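Local atomic coordinates of vaginolysin (Gardnerella vaginalis, PDB entry 5IMY), a protein that probably acts as a secreted, cholesterol-binding toxin that forms pores in host membranes, as other cholesterol-dependent cytolysins do. Residues N26-L29 and W30-Y34; F56-N59 and G60-V63; R299-Q302 and N303-V306; I326-L329 and K330-Q334; K421-T424 and A425-T429. All coordinates share one frame; numbering follows the deposited sequence.

Contact 1: residues N26-L29 and W30-Y34; sequences NNYL and WDLQY
Asn-26 and Trp-30, one helical turn apart, are joined twice, by backbone and by side chain. The backbone part is ordinary helix bonding: Trp-30 N donates to Asn-26 O at 3.0 Å, and Asp-31 N to Asn-27 O at 2.9 Å.

The aromatic part is a CH-pi contact. Asn-26 CB lies 4.0 Å from the centroid of the six-membered ring of Trp-30, over one face and displaced toward the rim. Beyond it the amide of Asn-26 runs alongside the indole, the two planes only 18° apart. Asn-27 OD1 comes instead to the edge of the indole, 3.9 Å from Trp-30 CE3. The stacked amide is fixed from outside the helix, since Asn-26 OD1 accepts from Ala-230 N and Asn-26 ND2 bonds to Ser-228 OG.

Apolar packing occupies another side of the turn. Leu-32 CD2 sits over the rim of one face of the Tyr-28 ring, 4.1 Å from Tyr-28 CZ. With CG anti to its backbone N (chi1 175°), Tyr-28 carries its ring beside the helix, and its OH is bonded to Val-247 O.

Asp-31 is the first residue to leave helical angles, while Leu-32 packs back against the preceding turn. The arrangement is that of a helix C-terminus: the closing turn of helix 22-30, passing into the loop that leads to strand 41-43.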
loop_
_atom_site.group_PDB
_atom_site.type_symbol
_atom_site.label_atom_id
_atom_site.label_comp_id
_atom_site.label_asym_id
_atom_site.label_seq_id
_atom_site.Cartn_x
_atom_site.Cartn_y
_atom_site.Cartn_z
ATOM N N ASN A 26 48.492 -35.394 0.627
ATOM C CA ASN A 26 47.669 -34.922 -0.481
ATOM C C ASN A 26 46.317 -35.624 -0.507
ATOM O O ASN A 26 45.296 -35.007 -0.828
ATOM C CB ASN A 26 48.403 -35.132 -1.805
ATOM C CG ASN A 26 49.156 -33.898 -2.260
ATOM O OD1 ASN A 26 48.823 -32.776 -1.878
ATOM N ND2 ASN A 26 50.173 -34.097 -3.090
ATOM N N ASN A 27 46.289 -36.917 -0.178
ATOM C CA ASN A 27 45.024 -37.646 -0.184
ATOM C C ASN A 27 44.133 -37.212 0.971
ATOM O O ASN A 27 42.906 -37.157 0.829
ATOM C CB ASN A 27 45.283 -39.152 -0.124
ATOM C CG ASN A 27 45.748 -39.717 -1.452
ATOM O OD1 ASN A 27 45.479 -39.151 -2.510
ATOM N ND2 ASN A 27 46.444 -40.846 -1.400
ATOM N N TYR A 28 44.728 -36.898 2.124
ATOM C CA TYR A 28 43.928 -36.471 3.268
ATOM C C TYR A 28 43.263 -35.125 3.005
ATOM O O TYR A 28 42.082 -34.941 3.320
ATOM C CB TYR A 28 44.799 -36.404 4.521
ATOM C CG TYR A 28 44.078 -35.860 5.731
ATOM C CD1 TYR A 28 43.092 -36.602 6.366
ATOM C CD2 TYR A 28 44.383 -34.605 6.240
ATOM C CE1 TYR A 28 42.426 -36.109 7.472
ATOM C CE2 TYR A 28 43.725 -34.102 7.347
ATOM C CZ TYR A 28 42.746 -34.860 7.958
ATOM O OH TYR A 28 42.086 -34.368 9.061
ATOM N N LEU A 29 43.999 -34.175 2.426
ATOM C CA LEU A 29 43.425 -32.861 2.159
ATOM C C LEU A 29 42.433 -32.904 1.005
ATOM O O LEU A 29 41.462 -32.141 0.996
ATOM C CB LEU A 29 44.536 -31.852 1.866
ATOM C CG LEU A 29 45.610 -31.695 2.947
ATOM C CD1 LEU A 29 46.605 -30.615 2.549
ATOM C CD2 LEU A 29 44.995 -31.383 4.304
ATOM N N TRP A 30 42.657 -33.783 0.025
ATOM C CA TRP A 30 41.731 -33.897 -1.098
ATOM C C TRP A 30 40.441 -34.598 -0.697
ATOM O O TRP A 30 39.372 -34.272 -1.227
ATOM C CB TRP A 30 42.392 -34.655 -2.250
ATOM C CG TRP A 30 43.298 -33.828 -3.113
ATOM C CD1 TRP A 30 43.181 -32.497 -3.392
ATOM C CD2 TRP A 30 44.461 -34.284 -3.811
ATOM N NE1 TRP A 30 44.198 -32.098 -4.225
ATOM C CE2 TRP A 30 45.000 -33.176 -4.495
ATOM C CE3 TRP A 30 45.100 -35.523 -3.926
ATOM C CZ2 TRP A 30 46.146 -33.268 -5.281
ATOM C CZ3 TRP A 30 46.237 -35.612 -4.708
ATOM C CH2 TRP A 30 46.749 -34.493 -5.374
ATOM N N ASP A 31 40.514 -35.556 0.224
ATOM C CA ASP A 31 39.368 -36.377 0.587
ATOM C C ASP A 31 38.569 -35.806 1.751
ATOM O O ASP A 31 37.678 -36.490 2.267
ATOM C CB ASP A 31 39.830 -37.798 0.921
ATOM C CG ASP A 31 40.520 -38.475 -0.246
ATOM O OD1 ASP A 31 40.443 -37.945 -1.375
ATOM O OD2 ASP A 31 41.135 -39.542 -0.035
ATOM N N LEU A 32 38.863 -34.581 2.182
ATOM C CA LEU A 32 38.010 -33.920 3.159
ATOM C C LEU A 32 36.617 -33.722 2.574
ATOM O O LEU A 32 36.462 -33.313 1.421
ATOM C CB LEU A 32 38.604 -32.572 3.567
ATOM C CG LEU A 32 39.933 -32.590 4.325
ATOM C CD1 LEU A 32 40.542 -31.199 4.327
ATOM C CD2 LEU A 32 39.748 -33.095 5.748
ATOM N N GLN A 33 35.599 -34.023 3.376
ATOM C CA GLN A 33 34.206 -33.945 2.948
ATOM C C GLN A 33 33.479 -32.919 3.807
ATOM O O GLN A 33 33.176 -33.184 4.975
ATOM C CB GLN A 33 33.528 -35.308 3.054
ATOM C CG GLN A 33 33.620 -36.151 1.799
ATOM C CD GLN A 33 33.098 -37.556 2.014
ATOM O OE1 GLN A 33 33.563 -38.274 2.899
ATOM N NE2 GLN A 33 32.120 -37.952 1.209
ATOM N N TYR A 34 33.186 -31.758 3.227
ATOM C CA TYR A 34 32.399 -30.741 3.903
ATOM C C TYR A 34 31.508 -30.040 2.890
ATOM O O TYR A 34 31.730 -30.104 1.679
ATOM C CB TYR A 34 33.288 -29.717 4.623
ATOM C CG TYR A 34 34.384 -29.141 3.760
ATOM C CD1 TYR A 34 34.204 -27.944 3.078
ATOM C CD2 TYR A 34 35.601 -29.795 3.628
ATOM C CE1 TYR A 34 35.207 -27.415 2.287
ATOM C CE2 TYR A 34 36.611 -29.275 2.843
ATOM C CZ TYR A 34 36.409 -28.083 2.174
ATOM O OH TYR A 34 37.413 -27.561 1.389
#

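Contact 2: residues F56-N59 and G60-V63; sequences FNKN and GEFV
Phe-56 and Val-63 form an antiparallel hydrogen-bonded pair where strands 51-57 and 62-76 turn into one another, the chain directions on either side of the turn differing by 157°. Both bonds of the pair, Phe-56 N to Val-63 O and Val-63 N to Phe-56 O, measure 3.1 Å.

The same two residues meet again through their side chains. Val-63 CB stands over one face of the Phe-56 ring, 3.9 Å from its centroid in a CH-pi contact, and Val-63 CG1 reaches Phe-56 CZ at 3.4 Å. Phe-56 holds its CG between the backbone N and the carbonyl carbon (chi1 46°), which swings the ring across to its partner strand.

On the other sheet face Asn-57 OD1 approaches the edge of the Phe-62 ring, 3.0 Å from CD1, with amide and ring planes 38° apart. Phe-62 also meets the ring of Tyr-377 on strand 363-389, and Asn-49 of a second subunit packs against it.

Chemically, the hairpin end has two unlike sides: an apolar one, where valine lies over an aromatic face, and a mixed one, where an amide oxygen meets the weakly positive hydrogens of a ring edge, probably a mildly favourable electrostatic contact.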
loop_
_atom_site.group_PDB
_atom_site.type_symbol
_atom_site.label_atom_id
_atom_site.label_comp_id
_atom_site.label_asym_id
_atom_site.label_seq_id
_atom_site.Cartn_x
_atom_site.Cartn_y
_atom_site.Cartn_z
ATOM N N PHE A 56 1.770 10.606 13.155
ATOM C CA PHE A 56 1.679 11.835 13.932
ATOM C C PHE A 56 1.605 13.001 12.952
ATOM O O PHE A 56 1.705 12.819 11.734
ATOM C CB PHE A 56 2.854 11.967 14.906
ATOM C CG PHE A 56 4.188 11.659 14.294
ATOM C CD1 PHE A 56 4.955 12.664 13.731
ATOM C CD2 PHE A 56 4.678 10.364 14.288
ATOM C CE1 PHE A 56 6.186 12.383 13.171
ATOM C CE2 PHE A 56 5.907 10.075 13.728
ATOM C CZ PHE A 56 6.662 11.086 13.168
ATOM N N ASN A 57 1.428 14.216 13.491
ATOM C CA ASN A 57 1.096 15.395 12.684
ATOM C C ASN A 57 1.963 16.587 13.103
ATOM O O ASN A 57 1.467 17.549 13.691
ATOM C CB ASN A 57 -0.392 15.735 12.819
ATOM C CG ASN A 57 -1.240 15.093 11.744
ATOM O OD1 ASN A 57 -0.885 15.103 10.567
ATOM N ND2 ASN A 57 -2.379 14.539 12.143
ATOM N N LYS A 58 3.254 16.539 12.778
ATOM C CA LYS A 58 4.109 17.702 12.996
ATOM C C LYS A 58 3.539 18.896 12.240
ATOM O O LYS A 58 3.470 18.882 11.008
ATOM C CB LYS A 58 5.544 17.403 12.549
ATOM C CG LYS A 58 6.534 18.582 12.636
ATOM C CD LYS A 58 6.280 19.508 13.835
ATOM C CE LYS A 58 7.324 20.612 13.938
ATOM N NZ LYS A 58 6.983 21.607 15.000
ATOM N N ASN A 59 3.163 19.939 12.989
ATOM C CA ASN A 59 2.408 21.086 12.485
ATOM C C ASN A 59 1.553 20.688 11.286
ATOM O O ASN A 59 0.412 20.249 11.460
ATOM C CB ASN A 59 3.334 22.277 12.163
ATOM C CG ASN A 59 4.552 21.904 11.322
ATOM O OD1 ASN A 59 5.077 20.802 11.405
ATOM N ND2 ASN A 59 5.018 22.853 10.518
ATOM N N GLY A 60 2.076 20.832 10.070
ATOM C CA GLY A 60 1.421 20.258 8.912
ATOM C C GLY A 60 1.832 18.810 8.754
ATOM O O GLY A 60 1.361 17.947 9.500
ATOM N N GLU A 61 2.713 18.549 7.785
ATOM C CA GLU A 61 3.412 17.277 7.613
ATOM C C GLU A 61 2.750 16.102 8.329
ATOM O O GLU A 61 2.879 15.960 9.549
ATOM C CB GLU A 61 4.857 17.419 8.101
ATOM C CG GLU A 61 5.869 16.663 7.261
ATOM C CD GLU A 61 7.255 16.665 7.875
ATOM O OE1 GLU A 61 7.369 16.947 9.087
ATOM O OE2 GLU A 61 8.229 16.387 7.146
ATOM N N PHE A 62 2.043 15.257 7.582
ATOM C CA PHE A 62 1.450 14.040 8.130
ATOM C C PHE A 62 2.431 12.894 7.918
ATOM O O PHE A 62 2.631 12.445 6.786
ATOM C CB PHE A 62 0.106 13.747 7.469
ATOM C CG PHE A 62 -0.556 12.495 7.972
ATOM C CD1 PHE A 62 -0.945 12.387 9.295
ATOM C CD2 PHE A 62 -0.798 11.432 7.121
ATOM C CE1 PHE A 62 -1.555 11.243 9.762
ATOM C CE2 PHE A 62 -1.411 10.283 7.581
ATOM C CZ PHE A 62 -1.789 10.188 8.905
ATOM N N VAL A 63 3.029 12.414 9.005
ATOM C CA VAL A 63 4.109 11.433 8.949
ATOM C C VAL A 63 3.552 10.059 9.295
ATOM O O VAL A 63 2.868 9.894 10.312
ATOM C CB VAL A 63 5.249 11.814 9.908
ATOM C CG1 VAL A 63 6.419 10.841 9.774
ATOM C CG2 VAL A 63 5.707 13.246 9.654
#

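Contact 3: residues R299-Q302 and N303-V306; sequences RILQ and NTSV
The exit from helix 298-301 into strand 305-311 is organised around one carbonyl, that of Ile-300, which is gripped by both Asn-303 and Thr-304. Asn-303 N donates to Ile-300 O at 3.0 Å, a bond to the third residue back that tightens the final turn. Thr-304 OG1 donates to the same oxygen at 2.8 Å. The two donors arrive from opposite faces of the carbonyl plane, Asn-303 N 58° out of it and Thr-304 OG1 46°, so the oxygen is clasped from above and below.

The amide of Thr-304 is badly angled for Ile-300 O, and the hydroxyl does the work that a main-chain N-H would do in a continuing helix. Its torsion explains how: OG1 stands anti to the carbonyl carbon and beside the backbone N (chi1 -58°), folded back toward the turn just left.

Around this bond the neighbours are largely apolar side chains. Leu-301 lies alongside Thr-304, with CD2 3.9 Å from Thr-304 OG1, while Ile-300 CG2 approaches the hydroxyl from a different direction at 4.2 Å. Phe-278 of helix 278-286 touches both Ile-300 and Thr-304, and Phe-269 of strand 263-271 also meets Thr-304. The carbonyl of Asn-303 is bonded in turn by Thr-271 OG1.

For the chemistry this means that the hydroxyl of a buried threonine, placed among leucine, isoleucine and phenylalanine side chains, spends its proton on a carbonyl already held by Asn-303 N, giving Ile-300 O two donors where the helix stops.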
loop_
_atom_site.group_PDB
_atom_site.type_symbol
_atom_site.label_atom_id
_atom_site.label_comp_id
_atom_site.label_asym_id
_atom_site.label_seq_id
_atom_site.Cartn_x
_atom_site.Cartn_y
_atom_site.Cartn_z
ATOM N N ARG A 299 17.387 18.695 -2.894
ATOM C CA ARG A 299 16.946 19.194 -1.594
ATOM C C ARG A 299 17.285 18.222 -0.471
ATOM O O ARG A 299 17.604 18.653 0.642
ATOM C CB ARG A 299 15.442 19.474 -1.617
ATOM C CG ARG A 299 14.970 20.188 -2.871
ATOM C CD ARG A 299 13.684 20.962 -2.645
ATOM N NE ARG A 299 12.586 20.103 -2.206
ATOM C CZ ARG A 299 11.743 19.474 -3.021
ATOM N NH1 ARG A 299 11.856 19.591 -4.339
ATOM N NH2 ARG A 299 10.777 18.720 -2.513
ATOM N N ILE A 300 17.223 16.916 -0.736
ATOM C CA ILE A 300 17.572 15.938 0.288
ATOM C C ILE A 300 19.051 16.041 0.638
ATOM O O ILE A 300 19.434 15.938 1.809
ATOM C CB ILE A 300 17.202 14.518 -0.180
ATOM C CG1 ILE A 300 15.722 14.443 -0.578
ATOM C CG2 ILE A 300 17.519 13.492 0.904
ATOM C CD1 ILE A 300 14.756 14.990 0.462
ATOM N N LEU A 301 19.904 16.254 -0.365
ATOM C CA LEU A 301 21.343 16.235 -0.143
ATOM C C LEU A 301 21.868 17.521 0.485
ATOM O O LEU A 301 23.000 17.528 0.982
ATOM C CB LEU A 301 22.064 15.951 -1.463
ATOM C CG LEU A 301 21.732 14.589 -2.091
ATOM C CD1 LEU A 301 22.449 14.417 -3.415
ATOM C CD2 LEU A 301 22.083 13.433 -1.157
ATOM N N GLN A 302 21.087 18.604 0.485
ATOM C CA GLN A 302 21.443 19.763 1.296
ATOM C C GLN A 302 21.136 19.547 2.771
ATOM O O GLN A 302 21.542 20.368 3.598
ATOM C CB GLN A 302 20.704 21.031 0.843
ATOM C CG GLN A 302 20.472 21.190 -0.650
ATOM C CD GLN A 302 21.753 21.380 -1.441
ATOM O OE1 GLN A 302 21.978 20.707 -2.446
ATOM N NE2 GLN A 302 22.587 22.316 -1.008
ATOM N N ASN A 303 20.412 18.480 3.112
ATOM C CA ASN A 303 20.045 18.180 4.490
ATOM C C ASN A 303 20.641 16.867 4.977
ATOM O O ASN A 303 20.210 16.350 6.015
ATOM C CB ASN A 303 18.520 18.143 4.632
ATOM C CG ASN A 303 17.953 19.447 5.148
ATOM O OD1 ASN A 303 17.917 19.686 6.356
ATOM N ND2 ASN A 303 17.505 20.301 4.236
ATOM N N THR A 304 21.621 16.319 4.265
ATOM C CA THR A 304 22.221 15.036 4.608
ATOM C C THR A 304 23.513 15.291 5.376
ATOM O O THR A 304 24.494 15.785 4.810
ATOM C CB THR A 304 22.484 14.210 3.351
ATOM O OG1 THR A 304 21.255 14.003 2.647
ATOM C CG2 THR A 304 23.095 12.860 3.709
ATOM N N SER A 305 23.508 14.962 6.664
ATOM C CA SER A 305 24.741 14.969 7.438
ATOM C C SER A 305 25.587 13.759 7.060
ATOM O O SER A 305 25.062 12.673 6.802
ATOM C CB SER A 305 24.432 14.948 8.935
ATOM O OG SER A 305 25.503 15.480 9.692
ATOM N N VAL A 306 26.902 13.954 7.017
ATOM C CA VAL A 306 27.840 12.904 6.637
ATOM C C VAL A 306 28.862 12.742 7.752
ATOM O O VAL A 306 29.485 13.719 8.180
ATOM C CB VAL A 306 28.532 13.214 5.295
ATOM C CG1 VAL A 306 29.759 12.323 5.086
ATOM C CG2 VAL A 306 27.550 13.021 4.150
#

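Contact 4: residues I326-L329 and K330-Q334; sequences IDTL and KALIQ
Leu-329 and Ile-333 meet through the flat peptide groups of the helix, which contains no ring in this stretch. The Leu-329 carbonyl points almost straight at Ile-333 N, which bonds to its oxygen at 3.0 Å. Two residues earlier the Asp-327 carbonyl is used differently: Ala-331 N lies above its plane, 37° out, at 3.2 Å from the oxygen. Between these extremes, Lys-330 N reaches Ile-326 O at 3.0 Å and Leu-332 N reaches Thr-328 O at 3.2 Å, each modestly tilted. Thr-328 O also receives a weak bond from Ala-331 N.

Side chains follow the same spacing. Lys-330 CG lies beyond the Ile-326 carbonyl oxygen, 3.1 Å from it, and comes within 4.1 Å of Ile-326 CG2, so the aliphatic root of the lysine packs against isoleucine. Leu-329 holds CG anti to its backbone N (chi1 174°), and its CD1 lies 4.2 Å from Ile-333 CD1.

Just before helix 326-335, Asn-325 OD1 accepts a hydrogen bond from Thr-328 N. The helix lies on a sheet: Ile-326 and Leu-329 rest on Phe-269, and Ile-333 on Met-265, all of strand 263-271, while Leu-332 reaches Ala-308 and Ile-310 of strand 305-311. The disulfide Cys-307 to Cys-322 ties that strand to the segment leading into the helix.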
loop_
_atom_site.group_PDB
_atom_site.type_symbol
_atom_site.label_atom_id
_atom_site.label_comp_id
_atom_site.label_asym_id
_atom_site.label_seq_id
_atom_site.Cartn_x
_atom_site.Cartn_y
_atom_site.Cartn_z
ATOM N N ILE A 326 27.713 16.055 1.689
ATOM C CA ILE A 326 28.145 15.297 0.518
ATOM C C ILE A 326 29.480 15.818 0.004
ATOM O O ILE A 326 30.287 15.050 -0.534
ATOM C CB ILE A 326 27.058 15.340 -0.574
ATOM C CG1 ILE A 326 25.753 14.714 -0.061
ATOM C CG2 ILE A 326 27.529 14.627 -1.841
ATOM C CD1 ILE A 326 25.871 13.253 0.365
ATOM N N ASP A 327 29.745 17.117 0.163
ATOM C CA ASP A 327 31.019 17.662 -0.295
ATOM C C ASP A 327 32.172 17.231 0.605
ATOM O O ASP A 327 33.308 17.114 0.136
ATOM C CB ASP A 327 30.944 19.187 -0.382
ATOM C CG ASP A 327 30.367 19.669 -1.701
ATOM O OD1 ASP A 327 30.532 18.966 -2.720
ATOM O OD2 ASP A 327 29.750 20.755 -1.718
ATOM N N THR A 328 31.908 16.999 1.894
ATOM C CA THR A 328 32.916 16.375 2.746
ATOM C C THR A 328 33.277 14.995 2.216
ATOM O O THR A 328 34.458 14.652 2.087
ATOM C CB THR A 328 32.405 16.280 4.187
ATOM O OG1 THR A 328 32.332 17.590 4.762
ATOM C CG2 THR A 328 33.320 15.397 5.048
ATOM N N LEU A 329 32.262 14.190 1.900
ATOM C CA LEU A 329 32.496 12.862 1.346
ATOM C C LEU A 329 33.342 12.933 0.080
ATOM O O LEU A 329 34.385 12.278 -0.020
ATOM C CB LEU A 329 31.157 12.183 1.057
ATOM C CG LEU A 329 31.198 10.836 0.332
ATOM C CD1 LEU A 329 31.599 9.725 1.287
ATOM C CD2 LEU A 329 29.855 10.549 -0.316
ATOM N N LYS A 330 32.907 13.731 -0.899
ATOM C CA LYS A 330 33.569 13.735 -2.198
ATOM C C LYS A 330 35.015 14.206 -2.109
ATOM O O LYS A 330 35.824 13.847 -2.973
ATOM C CB LYS A 330 32.784 14.607 -3.180
ATOM C CG LYS A 330 31.336 14.167 -3.346
ATOM C CD LYS A 330 30.851 14.277 -4.783
ATOM C CE LYS A 330 31.500 13.231 -5.676
ATOM N NZ LYS A 330 30.713 12.993 -6.919
ATOM N N ALA A 331 35.364 14.993 -1.089
ATOM C CA ALA A 331 36.764 15.342 -0.882
ATOM C C ALA A 331 37.555 14.147 -0.362
ATOM O O ALA A 331 38.660 13.869 -0.841
ATOM C CB ALA A 331 36.877 16.519 0.086
ATOM N N LEU A 332 37.000 13.424 0.615
ATOM C CA LEU A 332 37.684 12.250 1.150
ATOM C C LEU A 332 37.896 11.189 0.079
ATOM O O LEU A 332 38.907 10.478 0.103
ATOM C CB LEU A 332 36.890 11.669 2.321
ATOM C CG LEU A 332 36.747 12.578 3.547
ATOM C CD1 LEU A 332 35.778 11.972 4.550
ATOM C CD2 LEU A 332 38.099 12.831 4.199
ATOM N N ILE A 333 36.960 11.062 -0.863
ATOM C CA ILE A 333 37.131 10.110 -1.958
ATOM C C ILE A 333 38.325 10.501 -2.816
ATOM O O ILE A 333 39.237 9.700 -3.049
ATOM C CB ILE A 333 35.843 10.025 -2.800
ATOM C CG1 ILE A 333 34.639 9.635 -1.934
ATOM C CG2 ILE A 333 36.017 9.040 -3.950
ATOM C CD1 ILE A 333 34.859 8.430 -1.046
ATOM N N GLN A 334 38.336 11.744 -3.301
ATOM C CA GLN A 334 39.349 12.175 -4.254
ATOM C C GLN A 334 40.730 12.319 -3.630
ATOM O O GLN A 334 41.711 12.438 -4.372
ATOM C CB GLN A 334 38.928 13.499 -4.893
ATOM C CG GLN A 334 39.282 13.612 -6.367
ATOM C CD GLN A 334 38.608 12.544 -7.209
ATOM O OE1 GLN A 334 37.531 12.054 -6.865
ATOM N NE2 GLN A 334 39.243 12.170 -8.313
#

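Contact 5: residues K421-T424 and A425-T429; sequences KYRT and AHFNT
Arg-423 lies across one face of the Phe-427 ring, and here the contact is tight. Its CD stands directly over the ring centre, 3.5 Å from the centroid and only 6° off the normal, in a CH-pi contact. The guanidinium continues over the same ring toward its far end: Arg-423 CZ is 3.7 Å from Phe-427 CZ, and Arg-423 NH1 comes to 3.2 Å from Phe-427 CE1. Because the two planes are inclined by 30°, the group leans over the ring instead of stacking parallel to it. A bend at chi2 (-66°) brings the arginine's far end over the ring; CB of both residues points toward the other segment. The opposite guanidinium face carries Lys-421 CB, 3.4 Å above its plane, so the group lies between the Lys-421 methylene and the Phe-427 ring. Arg-423 NH2 bonds to Gly-418 O, which helps to fix its rotation.

The turn leads into strand 426-433 of the C-terminal beta sandwich and, as in relatives, is probably the membrane-facing loop known as L3; Tyr-422 touches Trp-455, which lies in the tryptophan-rich undecapeptide of this family.

At the turn itself things are looser. Thr-424 and Ala-425 are exposed, and their side chains barely meet, with Thr-424 OG1 4.0 Å from Ala-425 CB. The approach of Thr-424 O to His-426 N, 3.0 Å, has too poor an angle to count as a bond. The His-426 side chain leaves the backbone away from 421-424 and touches Arg-387 of strand 363-389.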
loop_
_atom_site.group_PDB
_atom_site.type_symbol
_atom_site.label_atom_id
_atom_site.label_comp_id
_atom_site.label_asym_id
_atom_site.label_seq_id
_atom_site.Cartn_x
_atom_site.Cartn_y
_atom_site.Cartn_z
ATOM N N LYS A 421 -21.979 26.586 -7.016
ATOM C CA LYS A 421 -22.753 27.574 -6.280
ATOM C C LYS A 421 -22.479 28.974 -6.814
ATOM O O LYS A 421 -21.363 29.293 -7.231
ATOM C CB LYS A 421 -22.419 27.522 -4.788
ATOM C CG LYS A 421 -23.058 26.365 -4.047
ATOM C CD LYS A 421 -22.440 26.199 -2.671
ATOM C CE LYS A 421 -23.108 25.086 -1.881
ATOM N NZ LYS A 421 -22.509 24.940 -0.525
ATOM N N TYR A 422 -23.513 29.808 -6.792
ATOM C CA TYR A 422 -23.379 31.180 -7.259
ATOM C C TYR A 422 -22.535 31.992 -6.286
ATOM O O TYR A 422 -22.816 32.030 -5.083
ATOM C CB TYR A 422 -24.756 31.823 -7.426
ATOM C CG TYR A 422 -25.578 31.222 -8.545
ATOM C CD1 TYR A 422 -25.149 31.298 -9.861
ATOM C CD2 TYR A 422 -26.785 30.588 -8.285
ATOM C CE1 TYR A 422 -25.893 30.753 -10.889
ATOM C CE2 TYR A 422 -27.539 30.040 -9.307
ATOM C CZ TYR A 422 -27.087 30.126 -10.607
ATOM O OH TYR A 422 -27.831 29.585 -11.632
ATOM N N ARG A 423 -21.495 32.636 -6.809
ATOM C CA ARG A 423 -20.609 33.496 -6.033
ATOM C C ARG A 423 -20.790 34.927 -6.523
ATOM O O ARG A 423 -20.632 35.200 -7.718
ATOM C CB ARG A 423 -19.154 33.053 -6.180
ATOM C CG ARG A 423 -18.935 31.560 -5.982
ATOM C CD ARG A 423 -19.239 31.128 -4.559
ATOM N NE ARG A 423 -19.140 29.681 -4.397
ATOM C CZ ARG A 423 -19.489 29.023 -3.296
ATOM N NH1 ARG A 423 -19.970 29.679 -2.247
ATOM N NH2 ARG A 423 -19.360 27.704 -3.245
ATOM N N THR A 424 -21.116 35.835 -5.606
ATOM C CA THR A 424 -21.491 37.197 -5.959
ATOM C C THR A 424 -20.581 38.208 -5.269
ATOM O O THR A 424 -19.847 37.889 -4.331
ATOM C CB THR A 424 -22.951 37.478 -5.581
ATOM O OG1 THR A 424 -23.268 38.844 -5.881
ATOM C CG2 THR A 424 -23.187 37.214 -4.098
ATOM N N ALA A 425 -20.656 39.448 -5.758
ATOM C CA ALA A 425 -19.931 40.580 -5.190
ATOM C C ALA A 425 -18.493 40.199 -4.862
ATOM O O ALA A 425 -17.719 39.868 -5.766
ATOM C CB ALA A 425 -20.658 41.103 -3.949
ATOM N N HIS A 426 -18.117 40.245 -3.582
ATOM C CA HIS A 426 -16.798 39.813 -3.137
ATOM C C HIS A 426 -16.963 38.516 -2.357
ATOM O O HIS A 426 -17.594 38.497 -1.294
ATOM C CB HIS A 426 -16.114 40.880 -2.285
ATOM C CG HIS A 426 -14.662 40.609 -2.045
ATOM N ND1 HIS A 426 -14.214 39.806 -1.018
ATOM C CD2 HIS A 426 -13.556 41.022 -2.708
ATOM C CE1 HIS A 426 -12.895 39.744 -1.053
ATOM N NE2 HIS A 426 -12.471 40.472 -2.069
ATOM N N PHE A 427 -16.411 37.435 -2.898
ATOM C CA PHE A 427 -16.426 36.128 -2.262
ATOM C C PHE A 427 -14.988 35.686 -2.042
ATOM O O PHE A 427 -14.195 35.656 -2.988
ATOM C CB PHE A 427 -17.181 35.110 -3.125
ATOM C CG PHE A 427 -17.047 33.690 -2.651
ATOM C CD1 PHE A 427 -17.923 33.170 -1.712
ATOM C CD2 PHE A 427 -16.051 32.870 -3.157
ATOM C CE1 PHE A 427 -17.803 31.863 -1.281
ATOM C CE2 PHE A 427 -15.926 31.563 -2.730
ATOM C CZ PHE A 427 -16.803 31.058 -1.791
ATOM N N ASN A 428 -14.653 35.359 -0.796
ATOM C CA ASN A 428 -13.304 34.947 -0.437
ATOM C C ASN A 428 -13.371 33.702 0.433
ATOM O O ASN A 428 -14.248 33.582 1.295
ATOM C CB ASN A 428 -12.556 36.063 0.300
ATOM C CG ASN A 428 -11.063 35.814 0.375
ATOM O OD1 ASN A 428 -10.559 35.277 1.361
ATOM N ND2 ASN A 428 -10.348 36.202 -0.675
ATOM N N THR A 429 -12.445 32.776 0.201
ATOM C CA THR A 429 -12.379 31.552 0.986
ATOM C C THR A 429 -11.081 30.833 0.664
ATOM O O THR A 429 -10.526 30.989 -0.428
ATOM C CB THR A 429 -13.575 30.629 0.706
ATOM O OG1 THR A 429 -13.535 29.509 1.599
ATOM C CG2 THR A 429 -13.551 30.124 -0.734
#

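In the fold
The five contacts follow one another along the chain, each closing before the next opens, and sample an elongated molecule from end to end: the centres of contacts 1 and 5 lie about 91 Å apart. Only contacts 3 and 4 touch. Leu-301 and Val-306 pack on Ile-326, setting helix 326-335 against the strand that contact 3 leads into, in what is probably the pore-forming domain of this family. Contacts 2 and 5, centres about 32 Å apart, reach the same sheet through the long strand 363-389, which connects the hairpin of contact 2 with the beta sandwich of contact 5. That shared strand thus links the toxin's main body to its presumed membrane-binding end.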